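Beta-galactosidase (Bacillus circulans subsp. alkalophilus, PDB 3TTY) hydrolyses beta-galactosides, releasing galactose, which is seen bound in the pocket of its TIM-barrel domain. Local coordinates at residues Glu4-Ile9 and Gln141-His146; Pro119-Tyr124 and Lys234-Glu239; Lys131-Tyr136 and Arg242-Ile247. All blocks are in the same frame, centred on the assembly; numbering follows the deposited sequence.

In the fold
From the N terminus, the chain runs through 4-9 into the first barrel strand, 10-14, and three strands later reaches 142-146. Interaction 1 closes this loop, setting the lead-in segment against the start of the fourth strand. Between its ends lies helix 119-135, which pairs with helix 215-243 twice: near its beginning in interaction 2 and at its end in interaction 3. Those two contacts close loops of over a hundred residues that include strand 142-146, have centres 14 Å apart and cross along the chain rather than nest; interaction 1 crosses both. Interactions 1 and 3 also touch, W145 on the fourth strand meeting T244 beyond helix 215-243, so barrel wall and outer helices are tied together.

Interaction 1 of 3, residues Glu4-Ile9 and Gln141-His146; sequences EKFPKI and QIVMWH
With chi1 at 60°, K5 places CG between its own backbone N and carbonyl carbon, and V143 sets CG1 beside its N with chi1 at -73°; together these torsions bring the lysine's aliphatic stem against one valine methyl. The setting is the TIM barrel of the galactosidase: 4-9 is the irregular lead-in to the first strand, 10-14, and V143 belongs to the fourth strand, 142-146. The stem of K5 crosses V143 at a slant, with CG and CD each 3.9 Å from V143 CG1. A bend at chi3 then turns the amino end of K5 toward the loop just ahead of the strand, where NZ bonds to the carbonyl oxygen of P140. F6 meets the same methyl obliquely, its ring atom CD2 lying 4.2 Å from V143 CG1. That ring is buried: it stacks on W10, meets Y75 at a tilt and touches V39, so the valine methyl adds to an apolar patch already built by the first three strands. K5 and F6 thus converge on one branch of V143, while the lysine stays at the exposed margin. Beside them a water spans the two segments, accepting a weak, long bond from K5 NZ at 3.5 Å and donating to I142 O at 2.8 Å.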
loop_
_atom_site.group_PDB
_atom_site.type_symbol
_atom_site.label_atom_id
_atom_site.label_comp_id
_atom_site.label_asym_id
_atom_site.label_seq_id
_atom_site.Cartn_x
_atom_site.Cartn_y
_atom_site.Cartn_z
ATOM N N GLU A 4 26.392 -39.277 17.406
ATOM C CA GLU A 4 26.351 -40.556 18.108
ATOM C C GLU A 4 26.390 -40.427 19.631
ATOM O O GLU A 4 26.003 -41.345 20.344
ATOM C CB GLU A 4 27.497 -41.456 17.640
ATOM C CG GLU A 4 27.438 -41.823 16.157
ATOM C CD GLU A 4 26.223 -42.674 15.791
ATOM O OE1 GLU A 4 25.819 -43.533 16.613
ATOM O OE2 GLU A 4 25.677 -42.484 14.674
ATOM N N LYS A 5 26.864 -39.301 20.144
ATOM C CA LYS A 5 27.014 -39.214 21.587
ATOM C C LYS A 5 25.705 -38.818 22.282
ATOM O O LYS A 5 25.644 -38.703 23.505
ATOM C CB LYS A 5 28.180 -38.296 21.963
ATOM C CG LYS A 5 28.056 -36.862 21.477
ATOM C CD LYS A 5 29.115 -35.957 22.130
ATOM C CE LYS A 5 30.499 -36.251 21.615
ATOM N NZ LYS A 5 31.502 -35.369 22.265
ATOM N N PHE A 6 24.650 -38.666 21.489
ATOM C CA PHE A 6 23.389 -38.086 21.952
ATOM C C PHE A 6 22.301 -38.824 21.192
ATOM O O PHE A 6 21.715 -38.273 20.264
ATOM C CB PHE A 6 23.397 -36.584 21.616
ATOM C CG PHE A 6 22.279 -35.780 22.237
ATOM C CD1 PHE A 6 21.284 -36.378 22.996
ATOM C CD2 PHE A 6 22.229 -34.402 22.037
ATOM C CE1 PHE A 6 20.257 -35.608 23.557
ATOM C CE2 PHE A 6 21.207 -33.622 22.590
ATOM C CZ PHE A 6 20.221 -34.222 23.347
ATOM N N PRO A 7 22.034 -40.086 21.589
ATOM C CA PRO A 7 21.257 -41.055 20.807
ATOM C C PRO A 7 19.754 -41.042 21.073
ATOM O O PRO A 7 19.159 -42.080 21.334
ATOM C CB PRO A 7 21.863 -42.391 21.236
ATOM C CG PRO A 7 22.203 -42.173 22.697
ATOM C CD PRO A 7 22.519 -40.677 22.852
ATOM N N LYS A 8 19.147 -39.868 20.986
ATOM C CA LYS A 8 17.697 -39.741 21.064
ATOM C C LYS A 8 17.270 -38.555 20.216
ATOM O O LYS A 8 18.101 -37.880 19.616
ATOM C CB LYS A 8 17.217 -39.566 22.525
ATOM C CG LYS A 8 17.934 -38.456 23.316
ATOM C CD LYS A 8 17.431 -38.346 24.756
ATOM C CE LYS A 8 15.943 -37.926 24.825
ATOM N NZ LYS A 8 15.730 -36.479 24.507
ATOM N N ILE A 9 15.971 -38.308 20.161
ATOM C CA ILE A 9 15.457 -37.084 19.567
ATOM C C ILE A 9 15.751 -35.953 20.543
ATOM O O ILE A 9 15.133 -35.870 21.601
ATOM C CB ILE A 9 13.950 -37.201 19.314
ATOM C CG1 ILE A 9 13.693 -38.311 18.284
ATOM C CG2 ILE A 9 13.381 -35.871 18.844
ATOM C CD1 ILE A 9 12.269 -38.741 18.175
ATOM N N GLN A 141 30.633 -31.745 25.555
ATOM C CA GLN A 141 29.184 -31.549 25.496
ATOM C C GLN A 141 28.690 -30.980 24.166
ATOM O O GLN A 141 27.512 -31.126 23.816
ATOM C CB GLN A 141 28.719 -30.643 26.636
ATOM C CG GLN A 141 28.775 -31.279 27.996
ATOM C CD GLN A 141 27.978 -32.561 28.055
ATOM O OE1 GLN A 141 28.544 -33.651 28.022
ATOM N NE2 GLN A 141 26.652 -32.439 28.136
ATOM N N ILE A 142 29.584 -30.329 23.432
ATOM C CA ILE A 142 29.211 -29.687 22.173
ATOM C C ILE A 142 28.930 -30.711 21.086
ATOM O O ILE A 142 29.826 -31.413 20.636
ATOM C CB ILE A 142 30.307 -28.732 21.690
ATOM C CG1 ILE A 142 30.622 -27.701 22.776
ATOM C CG2 ILE A 142 29.884 -28.060 20.400
ATOM C CD1 ILE A 142 31.744 -26.752 22.411
ATOM N N VAL A 143 27.678 -30.777 20.649
ATOM C CA VAL A 143 27.254 -31.811 19.725
ATOM C C VAL A 143 26.979 -31.253 18.337
ATOM O O VAL A 143 26.731 -32.010 17.390
ATOM C CB VAL A 143 25.971 -32.496 20.236
ATOM C CG1 VAL A 143 26.268 -33.412 21.431
ATOM C CG2 VAL A 143 24.928 -31.440 20.610
ATOM N N MET A 144 27.001 -29.929 18.219
ATOM C CA MET A 144 26.598 -29.261 16.982
ATOM C C MET A 144 27.043 -27.802 16.994
ATOM O O MET A 144 26.952 -27.141 18.026
ATOM C CB MET A 144 25.079 -29.353 16.819
ATOM C CG MET A 144 24.516 -28.738 15.545
ATOM S SD MET A 144 24.948 -29.607 14.005
ATOM C CE MET A 144 24.361 -31.261 14.337
ATOM N N TRP A 145 27.546 -27.316 15.858
ATOM C CA TRP A 145 27.817 -25.887 15.674
ATOM C C TRP A 145 26.651 -25.240 14.935
ATOM O O TRP A 145 26.149 -25.779 13.951
ATOM C CB TRP A 145 29.110 -25.633 14.881
ATOM C CG TRP A 145 30.389 -25.872 15.637
ATOM C CD1 TRP A 145 31.218 -26.945 15.510
ATOM C CD2 TRP A 145 30.989 -25.019 16.625
ATOM N NE1 TRP A 145 32.288 -26.819 16.357
ATOM C CE2 TRP A 145 32.173 -25.646 17.053
ATOM C CE3 TRP A 145 30.635 -23.793 17.193
ATOM C CZ2 TRP A 145 33.006 -25.092 18.018
ATOM C CZ3 TRP A 145 31.459 -23.247 18.154
ATOM C CH2 TRP A 145 32.630 -23.892 18.558
ATOM N N HIS A 146 26.252 -24.067 15.410
ATOM C CA HIS A 146 25.125 -23.318 14.875
ATOM C C HIS A 146 25.700 -22.005 14.322
ATOM O O HIS A 146 25.821 -21.000 15.039
ATOM C CB HIS A 146 24.109 -23.119 16.019
ATOM C CG HIS A 146 22.925 -22.255 15.694
ATOM N ND1 HIS A 146 23.035 -21.025 15.079
ATOM C CD2 HIS A 146 21.614 -22.412 15.988
ATOM C CE1 HIS A 146 21.835 -20.476 14.984
ATOM N NE2 HIS A 146 20.954 -21.293 15.527
HETATM O O HOH W 1 32.423 -32.111 21.551
#

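Interaction 2 of 3, residues Pro119-Tyr124 and Lys234-Glu239; sequences PTYRKY and KMERDE
Both segments are helical, 119-124 being the first turns of helix 119-135 and 234-239 a part of the long helix 215-243; their backbones come nearest at R122 and M235, with CA atoms 8.0 Å apart. M235 bridges that space. Its CG is anti to the backbone N (chi1 173°), and the chain stays extended until it bends at chi3, which brings the thioether end onto R122. SD lies 3.8 Å from R122 CB, and both SD and CE of M235 approach R122 O at 3.5 Å. The arginine itself runs on past the sulfur, its NE bonded to P116 O. Alongside, Y121 OH and E236 OE2 are 4.2 Å apart, too far to bond directly, and a water joins them, 2.6 Å from Y121 OH and donating to E236 OE2 at a doubtfully short 2.5 Å. T82 holds both ends of this bridge, its backbone O bonding Y121 OH and its OG1 bonding E236 OE2; T80 OG1 bonds E236 OE1. The contact therefore fastens two outer helices of the TIM barrel to each other and, through Y121 and E236, to the segment following strand 75-79, while W47 of helix 47-50 packs on Y121.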
loop_
_atom_site.group_PDB
_atom_site.type_symbol
_atom_site.label_atom_id
_atom_site.label_comp_id
_atom_site.label_asym_id
_atom_site.label_seq_id
_atom_site.Cartn_x
_atom_site.Cartn_y
_atom_site.Cartn_z
ATOM N N PRO A 119 34.427 -6.703 3.981
ATOM C CA PRO A 119 35.734 -7.151 4.469
ATOM C C PRO A 119 35.787 -7.162 5.999
ATOM O O PRO A 119 36.418 -8.033 6.603
ATOM C CB PRO A 119 36.712 -6.104 3.905
ATOM C CG PRO A 119 35.957 -5.388 2.830
ATOM C CD PRO A 119 34.510 -5.454 3.200
ATOM N N THR A 120 35.140 -6.198 6.630
ATOM C CA THR A 120 35.146 -6.157 8.086
ATOM C C THR A 120 34.393 -7.337 8.682
ATOM O O THR A 120 34.916 -8.050 9.530
ATOM C CB THR A 120 34.584 -4.850 8.616
ATOM O OG1 THR A 120 35.468 -3.795 8.233
ATOM C CG2 THR A 120 34.459 -4.904 10.138
ATOM N N TYR A 121 33.177 -7.559 8.207
ATOM C CA TYR A 121 32.363 -8.665 8.689
ATOM C C TYR A 121 33.050 -10.024 8.502
ATOM O O TYR A 121 33.042 -10.864 9.400
ATOM C CB TYR A 121 31.008 -8.664 7.989
ATOM C CG TYR A 121 30.146 -9.840 8.369
ATOM C CD1 TYR A 121 29.558 -9.914 9.615
ATOM C CD2 TYR A 121 29.917 -10.875 7.475
ATOM C CE1 TYR A 121 28.765 -10.981 9.967
ATOM C CE2 TYR A 121 29.131 -11.958 7.825
ATOM C CZ TYR A 121 28.563 -12.006 9.073
ATOM O OH TYR A 121 27.780 -13.076 9.432
ATOM N N ARG A 122 33.623 -10.250 7.329
ATOM C CA ARG A 122 34.280 -11.522 7.071
ATOM C C ARG A 122 35.514 -11.693 7.950
ATOM O O ARG A 122 35.753 -12.778 8.468
ATOM C CB ARG A 122 34.622 -11.687 5.594
ATOM C CG ARG A 122 33.394 -11.927 4.732
ATOM C CD ARG A 122 33.756 -12.688 3.478
ATOM N NE ARG A 122 32.667 -12.714 2.507
ATOM C CZ ARG A 122 32.675 -13.455 1.402
ATOM N NH1 ARG A 122 33.724 -14.235 1.146
ATOM N NH2 ARG A 122 31.638 -13.425 0.559
ATOM N N LYS A 123 36.275 -10.617 8.138
ATOM C CA LYS A 123 37.436 -10.641 9.036
ATOM C C LYS A 123 37.066 -11.038 10.470
ATOM O O LYS A 123 37.625 -11.980 11.022
ATOM C CB LYS A 123 38.173 -9.290 9.030
ATOM C CG LYS A 123 39.347 -9.202 9.989
ATOM C CD LYS A 123 40.058 -7.861 9.864
ATOM C CE LYS A 123 41.098 -7.671 10.965
ATOM N NZ LYS A 123 41.776 -6.323 10.884
ATOM N N TYR A 124 36.118 -10.340 11.078
ATOM C CA TYR A 124 35.830 -10.621 12.488
ATOM C C TYR A 124 34.933 -11.838 12.716
ATOM O O TYR A 124 35.031 -12.496 13.750
ATOM C CB TYR A 124 35.294 -9.378 13.193
ATOM C CG TYR A 124 36.335 -8.298 13.276
ATOM C CD1 TYR A 124 37.463 -8.464 14.075
ATOM C CD2 TYR A 124 36.212 -7.121 12.538
ATOM C CE1 TYR A 124 38.434 -7.483 14.157
ATOM C CE2 TYR A 124 37.187 -6.123 12.615
ATOM C CZ TYR A 124 38.300 -6.315 13.423
ATOM O OH TYR A 124 39.281 -5.345 13.508
ATOM N N LYS A 234 30.268 -20.959 4.686
ATOM C CA LYS A 234 31.399 -21.839 4.418
ATOM C C LYS A 234 32.667 -21.338 5.077
ATOM O O LYS A 234 33.455 -22.122 5.606
ATOM C CB LYS A 234 31.638 -21.991 2.913
ATOM C CG LYS A 234 30.406 -22.443 2.129
ATOM C CD LYS A 234 30.759 -23.042 0.755
ATOM C CE LYS A 234 31.833 -22.239 0.033
ATOM N NZ LYS A 234 32.099 -22.753 -1.338
ATOM N N MET A 235 32.863 -20.027 5.036
ATOM C CA MET A 235 34.017 -19.425 5.670
ATOM C C MET A 235 34.073 -19.769 7.163
ATOM O O MET A 235 35.142 -20.089 7.680
ATOM C CB MET A 235 34.015 -17.910 5.462
ATOM C CG MET A 235 35.102 -17.182 6.236
ATOM S SD MET A 235 34.794 -15.399 6.362
ATOM C CE MET A 235 33.507 -15.349 7.620
ATOM N N GLU A 236 32.935 -19.701 7.854
ATOM C CA GLU A 236 32.912 -20.003 9.293
ATOM C C GLU A 236 33.013 -21.509 9.527
ATOM O O GLU A 236 33.763 -21.975 10.389
ATOM C CB GLU A 236 31.657 -19.431 9.976
ATOM C CG GLU A 236 31.666 -17.911 10.142
ATOM C CD GLU A 236 30.553 -17.414 11.078
ATOM O OE1 GLU A 236 30.309 -18.047 12.131
ATOM O OE2 GLU A 236 29.920 -16.387 10.764
ATOM N N ARG A 237 32.254 -22.263 8.744
ATOM C CA ARG A 237 32.283 -23.711 8.802
ATOM C C ARG A 237 33.734 -24.188 8.756
ATOM O O ARG A 237 34.137 -25.001 9.575
ATOM C CB ARG A 237 31.478 -24.300 7.639
ATOM C CG ARG A 237 31.584 -25.807 7.471
ATOM C CD ARG A 237 31.187 -26.227 6.061
ATOM N NE ARG A 237 32.235 -25.913 5.106
ATOM C CZ ARG A 237 32.100 -25.982 3.785
ATOM N NH1 ARG A 237 30.946 -26.347 3.248
ATOM N NH2 ARG A 237 33.122 -25.678 2.999
ATOM N N ASP A 238 34.518 -23.662 7.813
ATOM C CA ASP A 238 35.905 -24.108 7.640
ATOM C C ASP A 238 36.790 -23.791 8.847
ATOM O O ASP A 238 37.615 -24.604 9.254
ATOM C CB ASP A 238 36.520 -23.534 6.363
ATOM C CG ASP A 238 35.893 -24.120 5.082
ATOM O OD1 ASP A 238 35.195 -25.162 5.152
ATOM O OD2 ASP A 238 36.107 -23.531 3.997
ATOM N N GLU A 239 36.617 -22.611 9.422
ATOM C CA GLU A 239 37.397 -22.224 10.591
ATOM C C GLU A 239 37.023 -23.104 11.788
ATOM O O GLU A 239 37.880 -23.498 12.564
ATOM C CB GLU A 239 37.210 -20.726 10.891
ATOM C CG GLU A 239 38.113 -20.156 11.976
ATOM C CD GLU A 239 39.609 -20.208 11.635
ATOM O OE1 GLU A 239 39.970 -20.603 10.502
ATOM O OE2 GLU A 239 40.424 -19.845 12.514
HETATM O O HOH W 2 28.979 -15.269 8.696
#

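Interaction 3 of 3, residues Lys131-Tyr136 and Arg242-Ile247; sequences KLAERY and RWTPDI
This is a side-chain contact with a CH-pi core, made on the outside of the barrel where helix 119-135 ends and helix 215-243 gives way to the turn that follows it. E134 lies along one face of the W243 indole. Its CB stands 3.7 Å from the centroid of the six-membered ring, only 15° off the ring normal, and so sits over the middle of the face. A chi1 of 168° swings the E134 chain away from its own backbone N; with the rest extended, the glutamate runs beside the indole in the same direction, and its OE1 comes within 3.3 Å of W243 CH2. The carboxylate is tilted 40° from the ring plane, so the two groups are not stacked flat. In the TIM barrel each helix leads back to the next strand, and here the two helix ends lead to neighbouring strands, 142-146 and 249-253. A133, one residue before the glutamate, faces the base of the same tryptophan, CB to CB at 3.7 Å. Its carbonyl oxygen is 3.9 Å from T244 CG2, the methyl of the residue after W243. T244 opens a type I beta turn ending at I247, closed by the bond from I247 N to T244 O at 3.1 Å. The hydroxyl of T244 looks inward, OG1 bonding W145 NE1 on strand 142-146 and L240 O of the preceding helix.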
loop_
_atom_site.group_PDB
_atom_site.type_symbol
_atom_site.label_atom_id
_atom_site.label_comp_id
_atom_site.label_asym_id
_atom_site.label_seq_id
_atom_site.Cartn_x
_atom_site.Cartn_y
_atom_site.Cartn_z
ATOM N N LYS A 131 38.077 -18.522 17.357
ATOM C CA LYS A 131 38.389 -18.476 18.780
ATOM C C LYS A 131 37.454 -19.338 19.606
ATOM O O LYS A 131 37.876 -19.943 20.582
ATOM C CB LYS A 131 38.368 -17.037 19.300
ATOM C CG LYS A 131 39.574 -16.191 18.868
ATOM C CD LYS A 131 39.461 -14.766 19.393
ATOM C CE LYS A 131 40.745 -13.979 19.149
ATOM N NZ LYS A 131 41.905 -14.586 19.859
ATOM N N LEU A 132 36.181 -19.385 19.236
ATOM C CA LEU A 132 35.231 -20.232 19.955
ATOM C C LEU A 132 35.604 -21.710 19.813
ATOM O O LEU A 132 35.599 -22.457 20.795
ATOM C CB LEU A 132 33.797 -20.007 19.460
ATOM C CG LEU A 132 33.090 -18.711 19.866
ATOM C CD1 LEU A 132 31.935 -18.417 18.932
ATOM C CD2 LEU A 132 32.613 -18.760 21.320
ATOM N N ALA A 133 35.906 -22.139 18.591
ATOM C CA ALA A 133 36.190 -23.549 18.358
ATOM C C ALA A 133 37.505 -23.918 19.026
ATOM O O ALA A 133 37.631 -24.986 19.625
ATOM C CB ALA A 133 36.220 -23.877 16.855
ATOM N N GLU A 134 38.481 -23.026 18.945
ATOM C CA GLU A 134 39.747 -23.258 19.618
ATOM C C GLU A 134 39.549 -23.379 21.131
ATOM O O GLU A 134 40.059 -24.307 21.764
ATOM C CB GLU A 134 40.746 -22.148 19.294
ATOM C CG GLU A 134 42.000 -22.162 20.179
ATOM C CD GLU A 134 42.966 -21.028 19.845
ATOM O OE1 GLU A 134 44.172 -21.313 19.666
ATOM O OE2 GLU A 134 42.523 -19.854 19.765
ATOM N N ARG A 135 38.811 -22.442 21.712
ATOM C CA ARG A 135 38.641 -22.435 23.164
ATOM C C ARG A 135 37.935 -23.699 23.649
ATOM O O ARG A 135 38.272 -24.240 24.702
ATOM C CB ARG A 135 37.872 -21.199 23.634
ATOM C CG ARG A 135 37.799 -21.056 25.150
ATOM C CD ARG A 135 37.072 -19.786 25.548
ATOM N NE ARG A 135 37.161 -19.512 26.980
ATOM C CZ ARG A 135 38.148 -18.822 27.537
ATOM N NH1 ARG A 135 39.133 -18.351 26.784
ATOM N NH2 ARG A 135 38.157 -18.601 28.844
ATOM N N TYR A 136 36.956 -24.170 22.885
ATOM C CA TYR A 136 36.146 -25.299 23.339
ATOM C C TYR A 136 36.422 -26.579 22.566
ATOM O O TYR A 136 35.593 -27.483 22.563
ATOM C CB TYR A 136 34.652 -24.946 23.277
ATOM C CG TYR A 136 34.306 -23.709 24.079
ATOM C CD1 TYR A 136 34.543 -23.662 25.443
ATOM C CD2 TYR A 136 33.755 -22.586 23.475
ATOM C CE1 TYR A 136 34.243 -22.538 26.192
ATOM C CE2 TYR A 136 33.451 -21.443 24.224
ATOM C CZ TYR A 136 33.696 -21.432 25.575
ATOM O OH TYR A 136 33.403 -20.320 26.334
ATOM N N ARG A 242 38.512 -26.655 11.304
ATOM C CA ARG A 242 39.954 -26.618 11.535
ATOM C C ARG A 242 40.304 -27.018 12.983
ATOM O O ARG A 242 41.316 -27.682 13.232
ATOM C CB ARG A 242 40.489 -25.216 11.251
ATOM C CG ARG A 242 41.847 -25.184 10.570
ATOM C CD ARG A 242 42.203 -23.768 10.109
ATOM N NE ARG A 242 42.339 -22.840 11.232
ATOM C CZ ARG A 242 43.499 -22.518 11.802
ATOM N NH1 ARG A 242 44.634 -23.045 11.352
ATOM N NH2 ARG A 242 43.526 -21.664 12.820
ATOM N N TRP A 243 39.466 -26.607 13.929
ATOM C CA TRP A 243 39.712 -26.855 15.340
ATOM C C TRP A 243 38.911 -28.037 15.870
ATOM O O TRP A 243 39.365 -28.744 16.760
ATOM C CB TRP A 243 39.391 -25.609 16.156
ATOM C CG TRP A 243 40.367 -24.505 15.967
ATOM C CD1 TRP A 243 40.200 -23.392 15.213
ATOM C CD2 TRP A 243 41.672 -24.410 16.547
ATOM N NE1 TRP A 243 41.322 -22.601 15.280
ATOM C CE2 TRP A 243 42.240 -23.203 16.096
ATOM C CE3 TRP A 243 42.416 -25.229 17.402
ATOM C CZ2 TRP A 243 43.516 -22.791 16.472
ATOM C CZ3 TRP A 243 43.677 -24.824 17.777
ATOM C CH2 TRP A 243 44.218 -23.614 17.313
ATOM N N THR A 244 37.717 -28.254 15.335
ATOM C CA THR A 244 36.910 -29.378 15.780
ATOM C C THR A 244 36.315 -30.132 14.599
ATOM O O THR A 244 35.119 -30.042 14.339
ATOM C CB THR A 244 35.787 -28.925 16.728
ATOM O OG1 THR A 244 34.923 -28.013 16.039
ATOM C CG2 THR A 244 36.380 -28.229 17.943
ATOM N N PRO A 245 37.158 -30.897 13.891
ATOM C CA PRO A 245 36.774 -31.586 12.651
ATOM C C PRO A 245 35.670 -32.631 12.803
ATOM O O PRO A 245 35.039 -32.985 11.811
ATOM C CB PRO A 245 38.082 -32.247 12.193
ATOM C CG PRO A 245 38.950 -32.294 13.419
ATOM C CD PRO A 245 38.582 -31.087 14.219
ATOM N N ASP A 246 35.435 -33.116 14.016
ATOM C CA ASP A 246 34.432 -34.158 14.232
ATOM C C ASP A 246 33.136 -33.612 14.824
ATOM O O ASP A 246 32.216 -34.381 15.120
ATOM C CB ASP A 246 34.981 -35.240 15.166
ATOM C CG ASP A 246 36.263 -35.869 14.644
ATOM O OD1 ASP A 246 36.422 -35.951 13.400
ATOM O OD2 ASP A 246 37.102 -36.280 15.484
ATOM N N ILE A 247 33.066 -32.300 15.034
ATOM C CA ILE A 247 31.805 -31.695 15.441
ATOM C C ILE A 247 31.065 -31.222 14.204
ATOM O O ILE A 247 31.601 -30.439 13.434
ATOM C CB ILE A 247 31.997 -30.517 16.410
ATOM C CG1 ILE A 247 32.802 -30.967 17.630
ATOM C CG2 ILE A 247 30.639 -29.985 16.838
ATOM C CD1 ILE A 247 32.890 -29.931 18.768
#